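Long-range contact in sister chromatid cohesion protein (Chaetomium thermophilum, PDB 5T8V), which probably loads cohesin onto chromatin, the part described being the C-terminal HEAT-repeat portion of the Scc2 loader: residues Tyr1053-Gln1063 / Arg1124-Ile1132. Sequence-based numbering, arbitrary orientation.
Sequences YTAFQQVFDDQ and RFLKDITRI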
ATOM      1  N   TYR A1053     -28.991  27.899  50.412  1.00 56.06           N
ATOM      2  CA  TYR A1053     -29.392  26.581  49.934  1.00 55.00           C
ATOM      3  C   TYR A1053     -30.903  26.398  49.936  1.00 54.99           C
ATOM      4  O   TYR A1053     -31.393  25.455  49.305  1.00 54.24           O
ATOM      5  CB  TYR A1053     -28.711  25.465  50.741  1.00 55.67           C
ATOM      6  CG  TYR A1053     -29.119  25.319  52.194  1.00 57.74           C
ATOM      7  CD1 TYR A1053     -30.380  24.853  52.546  1.00 59.39           C
ATOM      8  CD2 TYR A1053     -28.219  25.597  53.215  1.00 58.35           C
ATOM      9  CE1 TYR A1053     -30.745  24.705  53.871  1.00 61.53           C
ATOM     10  CE2 TYR A1053     -28.573  25.448  54.545  1.00 60.26           C
ATOM     11  CZ  TYR A1053     -29.837  25.000  54.867  1.00 61.83           C
ATOM     12  OH  TYR A1053     -30.197  24.852  56.187  1.00 64.11           O
ATOM     13  N   THR A1054     -31.651  27.266  50.620  1.00 66.02           N
ATOM     14  CA  THR A1054     -33.094  27.300  50.415  1.00 66.99           C
ATOM     15  C   THR A1054     -33.420  27.801  49.014  1.00 65.00           C
ATOM     16  O   THR A1054     -34.364  27.321  48.376  1.00 65.56           O
ATOM     17  CB  THR A1054     -33.765  28.184  51.469  1.00 68.60           C
ATOM     18  OG1 THR A1054     -33.212  29.506  51.420  1.00 68.16           O
ATOM     19  CG2 THR A1054     -33.568  27.601  52.862  1.00 70.17           C
ATOM     20  N   ALA A1055     -32.635  28.760  48.517  1.00 54.48           N
ATOM     21  CA  ALA A1055     -32.825  29.246  47.156  1.00 53.12           C
ATOM     22  C   ALA A1055     -32.367  28.214  46.135  1.00 51.49           C
ATOM     23  O   ALA A1055     -32.975  28.081  45.069  1.00 51.61           O
ATOM     24  CB  ALA A1055     -32.080  30.566  46.960  1.00 52.11           C
ATOM     25  N   PHE A1056     -31.295  27.476  46.437  1.00 54.27           N
ATOM     26  CA  PHE A1056     -30.864  26.410  45.537  1.00 52.90           C
ATOM     27  C   PHE A1056     -31.900  25.292  45.484  1.00 55.22           C
ATOM     28  O   PHE A1056     -32.292  24.844  44.399  1.00 55.21           O
ATOM     29  CB  PHE A1056     -29.503  25.863  45.979  1.00 51.48           C
ATOM     30  CG  PHE A1056     -28.337  26.776  45.677  1.00 49.64           C
ATOM     31  CD1 PHE A1056     -28.524  28.011  45.070  1.00 48.90           C
ATOM     32  CD2 PHE A1056     -27.044  26.387  45.993  1.00 49.12           C
ATOM     33  CE1 PHE A1056     -27.447  28.834  44.794  1.00 47.40           C
ATOM     34  CE2 PHE A1056     -25.965  27.209  45.718  1.00 47.61           C
ATOM     35  CZ  PHE A1056     -26.168  28.431  45.118  1.00 46.72           C
ATOM     36  N   GLN A1057     -32.356  24.826  46.649  1.00 59.00           N
ATOM     37  CA  GLN A1057     -33.426  23.835  46.677  1.00 61.35           C
ATOM     38  C   GLN A1057     -34.653  24.337  45.927  1.00 61.99           C
ATOM     39  O   GLN A1057     -35.297  23.576  45.196  1.00 62.52           O
ATOM     40  CB  GLN A1057     -33.789  23.488  48.121  1.00 64.01           C
ATOM     41  CG  GLN A1057     -32.907  22.418  48.750  1.00 64.83           C
ATOM     42  CD  GLN A1057     -33.127  21.045  48.143  1.00 64.20           C
ATOM     43  OE1 GLN A1057     -33.811  20.902  47.128  1.00 63.41           O
ATOM     44  NE2 GLN A1057     -32.550  20.024  48.766  1.00 65.79           N
ATOM     45  N   GLN A1058     -34.992  25.617  46.098  1.00 59.96           N
ATOM     46  CA  GLN A1058     -36.108  26.188  45.352  1.00 61.11           C
ATOM     47  C   GLN A1058     -35.862  26.097  43.851  1.00 58.39           C
ATOM     48  O   GLN A1058     -36.766  25.745  43.084  1.00 60.08           O
ATOM     49  CB  GLN A1058     -36.325  27.641  45.774  1.00 61.68           C
ATOM     50  CG  GLN A1058     -37.610  28.264  45.242  1.00 63.67           C
ATOM     51  CD  GLN A1058     -38.864  27.549  45.720  1.00 67.28           C
ATOM     52  OE1 GLN A1058     -39.832  27.416  44.972  1.00 67.66           O
ATOM     53  NE2 GLN A1058     -38.857  27.094  46.968  1.00 70.10           N
ATOM     54  N   VAL A1059     -34.639  26.404  43.416  1.00 39.24           N
ATOM     55  CA  VAL A1059     -34.293  26.320  42.000  1.00 38.09           C
ATOM     56  C   VAL A1059     -34.530  24.906  41.486  1.00 38.40           C
ATOM     57  O   VAL A1059     -35.266  24.690  40.514  1.00 38.75           O
ATOM     58  CB  VAL A1059     -32.835  26.759  41.781  1.00 36.67           C
ATOM     59  CG1 VAL A1059     -32.314  26.306  40.421  1.00 35.72           C
ATOM     60  CG2 VAL A1059     -32.713  28.268  41.907  1.00 36.42           C
ATOM     61  N   PHE A1060     -33.902  23.921  42.132  1.00 46.43           N
ATOM     62  CA  PHE A1060     -34.031  22.543  41.669  1.00 46.05           C
ATOM     63  C   PHE A1060     -35.478  22.070  41.708  1.00 49.73           C
ATOM     64  O   PHE A1060     -35.890  21.271  40.859  1.00 50.73           O
ATOM     65  CB  PHE A1060     -33.142  21.627  42.510  1.00 44.24           C
ATOM     66  CG  PHE A1060     -31.670  21.842  42.290  1.00 40.99           C
ATOM     67  CD1 PHE A1060     -31.135  21.814  41.013  1.00 39.14           C
ATOM     68  CD2 PHE A1060     -30.824  22.082  43.360  1.00 40.65           C
ATOM     69  CE1 PHE A1060     -29.784  22.014  40.808  1.00 37.33           C
ATOM     70  CE2 PHE A1060     -29.472  22.284  43.161  1.00 37.12           C
ATOM     71  CZ  PHE A1060     -28.951  22.250  41.884  1.00 36.69           C
ATOM     72  N   ASP A1061     -36.264  22.551  42.672  1.00 50.38           N
ATOM     73  CA  ASP A1061     -37.672  22.172  42.730  1.00 53.40           C
ATOM     74  C   ASP A1061     -38.451  22.759  41.559  1.00 53.73           C
ATOM     75  O   ASP A1061     -39.285  22.075  40.955  1.00 54.32           O
ATOM     76  CB  ASP A1061     -38.287  22.621  44.058  1.00 55.69           C
ATOM     77  CG  ASP A1061     -37.807  21.794  45.236  1.00 56.48           C
ATOM     78  OD1 ASP A1061     -37.371  20.643  45.020  1.00 55.72           O
ATOM     79  OD2 ASP A1061     -37.872  22.293  46.379  1.00 57.65           O
ATOM     80  N   ASP A1062     -38.191  24.025  41.222  1.00 52.81           N
ATOM     81  CA  ASP A1062     -38.907  24.663  40.123  1.00 53.58           C
ATOM     82  C   ASP A1062     -38.593  24.025  38.775  1.00 53.40           C
ATOM     83  O   ASP A1062     -39.368  24.198  37.829  1.00 53.89           O
ATOM     84  CB  ASP A1062     -38.573  26.155  40.082  1.00 52.55           C
ATOM     85  CG  ASP A1062     -39.094  26.901  41.295  1.00 53.99           C
ATOM     86  OD1 ASP A1062     -39.383  26.243  42.317  1.00 55.16           O
ATOM     87  OD2 ASP A1062     -39.210  28.144  41.230  1.00 53.84           O
ATOM     88  N   GLN A1063     -37.481  23.296  38.667  1.00 67.44           N
ATOM     89  CA  GLN A1063     -37.107  22.613  37.427  1.00 66.33           C
ATOM     90  C   GLN A1063     -37.007  23.595  36.259  1.00 65.47           C
ATOM     91  O   GLN A1063     -37.442  23.305  35.143  1.00 65.75           O
ATOM     92  CB  GLN A1063     -38.087  21.483  37.102  1.00 67.99           C
ATOM     93  CG  GLN A1063     -37.927  20.249  37.976  1.00 68.69           C
ATOM     94  CD  GLN A1063     -38.813  19.103  37.530  1.00 71.10           C
ATOM     95  OE1 GLN A1063     -39.846  19.313  36.895  1.00 73.76           O
ATOM     96  NE2 GLN A1063     -38.408  17.881  37.853  1.00 70.29           N
ATOM     97  N   ARG A1124     -26.715  17.227  49.987  1.00 56.99           N
ATOM     98  CA  ARG A1124     -28.034  17.848  49.884  1.00 57.00           C
ATOM     99  C   ARG A1124     -28.558  17.814  48.451  1.00 54.47           C
ATOM    100  O   ARG A1124     -29.741  17.531  48.227  1.00 54.69           O
ATOM    101  CB  ARG A1124     -27.994  19.285  50.397  1.00 58.04           C
ATOM    102  CG  ARG A1124     -29.283  20.076  50.125  1.00 58.87           C
ATOM    103  CD  ARG A1124     -29.881  20.647  51.390  1.00 61.41           C
ATOM    104  NE  ARG A1124     -28.896  21.372  52.181  1.00 62.46           N
ATOM    105  CZ  ARG A1124     -29.112  21.830  53.408  1.00 66.14           C
ATOM    106  NH1 ARG A1124     -30.286  21.640  53.999  1.00 68.73           N
ATOM    107  NH2 ARG A1124     -28.150  22.475  54.049  1.00 66.88           N
ATOM    108  N   PHE A1125     -27.704  18.100  47.471  1.00 57.34           N
ATOM    109  CA  PHE A1125     -28.154  18.282  46.095  1.00 55.65           C
ATOM    110  C   PHE A1125     -27.860  17.093  45.187  1.00 55.34           C
ATOM    111  O   PHE A1125     -28.151  17.162  43.987  1.00 54.45           O
ATOM    112  CB  PHE A1125     -27.518  19.546  45.510  1.00 53.54           C
ATOM    113  CG  PHE A1125     -27.823  20.791  46.294  1.00 53.78           C
ATOM    114  CD1 PHE A1125     -29.105  21.316  46.316  1.00 54.38           C
ATOM    115  CD2 PHE A1125     -26.828  21.438  47.009  1.00 53.62           C
ATOM    116  CE1 PHE A1125     -29.390  22.460  47.037  1.00 54.73           C
ATOM    117  CE2 PHE A1125     -27.108  22.582  47.730  1.00 54.04           C
ATOM    118  CZ  PHE A1125     -28.391  23.094  47.745  1.00 54.62           C
ATOM    119  N   LEU A1126     -27.313  15.999  45.725  1.00 48.54           N
ATOM    120  CA  LEU A1126     -26.956  14.862  44.881  1.00 47.94           C
ATOM    121  C   LEU A1126     -28.154  14.370  44.077  1.00 47.66           C
ATOM    122  O   LEU A1126     -28.053  14.150  42.865  1.00 46.13           O
ATOM    123  CB  LEU A1126     -26.389  13.728  45.737  1.00 49.54           C
ATOM    124  CG  LEU A1126     -25.950  12.481  44.963  1.00 48.73           C
ATOM    125  CD1 LEU A1126     -24.783  12.798  44.038  1.00 47.12           C
ATOM    126  CD2 LEU A1126     -25.587  11.358  45.915  1.00 49.95           C
ATOM    127  N   LYS A1127     -29.299  14.184  44.739  1.00 57.43           N
ATOM    128  CA  LYS A1127     -30.476  13.668  44.045  1.00 58.29           C
ATOM    129  C   LYS A1127     -30.863  14.561  42.873  1.00 56.23           C
ATOM    130  O   LYS A1127     -31.152  14.071  41.775  1.00 55.22           O
ATOM    131  CB  LYS A1127     -31.641  13.535  45.024  1.00 61.67           C
ATOM    132  CG  LYS A1127     -31.383  12.556  46.161  1.00 64.98           C
ATOM    133  CD  LYS A1127     -32.554  12.505  47.131  1.00 68.84           C
ATOM    134  CE  LYS A1127     -32.320  11.492  48.241  1.00 70.49           C
ATOM    135  NZ  LYS A1127     -33.458  11.442  49.205  1.00 73.00           N
ATOM    136  N   ASP A1128     -30.866  15.879  43.084  1.00 56.62           N
ATOM    137  CA  ASP A1128     -31.275  16.800  42.030  1.00 54.84           C
ATOM    138  C   ASP A1128     -30.287  16.787  40.871  1.00 52.40           C
ATOM    139  O   ASP A1128     -30.686  16.696  39.702  1.00 51.65           O
ATOM    140  CB  ASP A1128     -31.417  18.212  42.598  1.00 54.99           C
ATOM    141  CG  ASP A1128     -32.412  18.281  43.737  1.00 57.97           C
ATOM    142  OD1 ASP A1128     -33.617  18.451  43.461  1.00 59.27           O
ATOM    143  OD2 ASP A1128     -31.989  18.161  44.907  1.00 59.35           O
ATOM    144  N   ILE A1129     -28.988  16.870  41.171  1.00 49.75           N
ATOM    145  CA  ILE A1129     -28.001  16.889  40.095  1.00 48.30           C
ATOM    146  C   ILE A1129     -28.073  15.592  39.302  1.00 48.36           C
ATOM    147  O   ILE A1129     -27.964  15.592  38.069  1.00 48.24           O
ATOM    148  CB  ILE A1129     -26.585  17.135  40.647  1.00 48.01           C
ATOM    149  CG1 ILE A1129     -26.554  18.330  41.607  1.00 47.86           C
ATOM    150  CG2 ILE A1129     -25.639  17.433  39.495  1.00 47.44           C
ATOM    151  CD1 ILE A1129     -25.277  18.426  42.415  1.00 47.54           C
ATOM    152  N   THR A1130     -28.269  14.468  39.994  1.00 40.74           N
ATOM    153  CA  THR A1130     -28.477  13.196  39.308  1.00 41.05           C
ATOM    154  C   THR A1130     -29.680  13.276  38.377  1.00 41.52           C
ATOM    155  O   THR A1130     -29.597  12.898  37.203  1.00 41.02           O
ATOM    156  CB  THR A1130     -28.663  12.072  40.332  1.00 42.53           C
ATOM    157  OG1 THR A1130     -27.481  11.945  41.134  1.00 42.34           O
ATOM    158  CG2 THR A1130     -28.943  10.737  39.637  1.00 42.56           C
ATOM    159  N   ARG A1131     -30.813  13.768  38.887  1.00 47.97           N
ATOM    160  CA  ARG A1131     -32.004  13.908  38.056  1.00 49.38           C
ATOM    161  C   ARG A1131     -31.694  14.681  36.781  1.00 48.88           C
ATOM    162  O   ARG A1131     -32.032  14.241  35.676  1.00 49.40           O
ATOM    163  CB  ARG A1131     -33.117  14.602  38.842  1.00 51.26           C
ATOM    164  CG  ARG A1131     -34.399  14.821  38.040  1.00 52.99           C
ATOM    165  CD  ARG A1131     -35.405  15.664  38.801  1.00 55.28           C
ATOM    166  NE  ARG A1131     -34.848  16.956  39.197  1.00 55.63           N
ATOM    167  CZ  ARG A1131     -34.648  17.976  38.366  1.00 55.44           C
ATOM    168  NH1 ARG A1131     -34.949  17.863  37.077  1.00 55.38           N
ATOM    169  NH2 ARG A1131     -34.137  19.112  38.823  1.00 54.39           N
ATOM    170  N   ILE A1132     -31.049  15.842  36.914  1.00 43.29           N
ATOM    171  CA  ILE A1132     -30.727  16.641  35.734  1.00 42.93           C
ATOM    172  C   ILE A1132     -29.818  15.858  34.794  1.00 42.67           C
ATOM    173  O   ILE A1132     -29.936  15.956  33.566  1.00 42.22           O
ATOM    174  CB  ILE A1132     -30.092  17.982  36.152  1.00 41.66           C
ATOM    175  CG1 ILE A1132     -31.106  18.824  36.930  1.00 43.43           C
ATOM    176  CG2 ILE A1132     -29.600  18.752  34.926  1.00 39.64           C
ATOM    177  CD1 ILE A1132     -30.520  20.068  37.570  1.00 43.20           C
TER
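Helices 1053-1062 and 1124-1132 run roughly parallel, 28° between their directions and 10.6 Å apart at closest approach, with Phe1060 sitting across from Asp1128. At the Tyr1053 end of the contact the guanidinium of Arg1124 lies flat on one face of the Tyr1053 ring, a cation-pi stack in which Arg1124 CZ is 3.4 Å from the ring centroid. The arginine chain bends at chi2 and chi3 to lay the group there, and Gln1057 NE2 rests beside its CG.

Next along, Phe1125 settles among Tyr1053, Phe1056, Gln1057 and Phe1060. Its CZ meets CB of both Tyr1053 and Phe1056, while Phe1056 turns its ring edge toward the Phe1125 face, offset edge-to-face with centroids 6.0 Å apart. Phe1060 completes the aromatic cluster, its ring tilted 54° from that of Phe1125. This apolar contact joins two helices of the HEAT-repeat array that makes up the Scc2 C-terminal fragment; helix 1065-1086 backs it, Val1071 touching Phe1060.

Asp1128 lays its CB over one face of Phe1060, a CH-pi contact 4.0 Å from the centroid, and Ile1132 CD1 reaches Phe1060 CE1 at 3.8 Å. Just past the end of helix 1053-1062, the Gln1063 side chain passes over a face of the Arg1131 guanidinium, with Gln1063 NE2 3.5 Å from Arg1131 NH1.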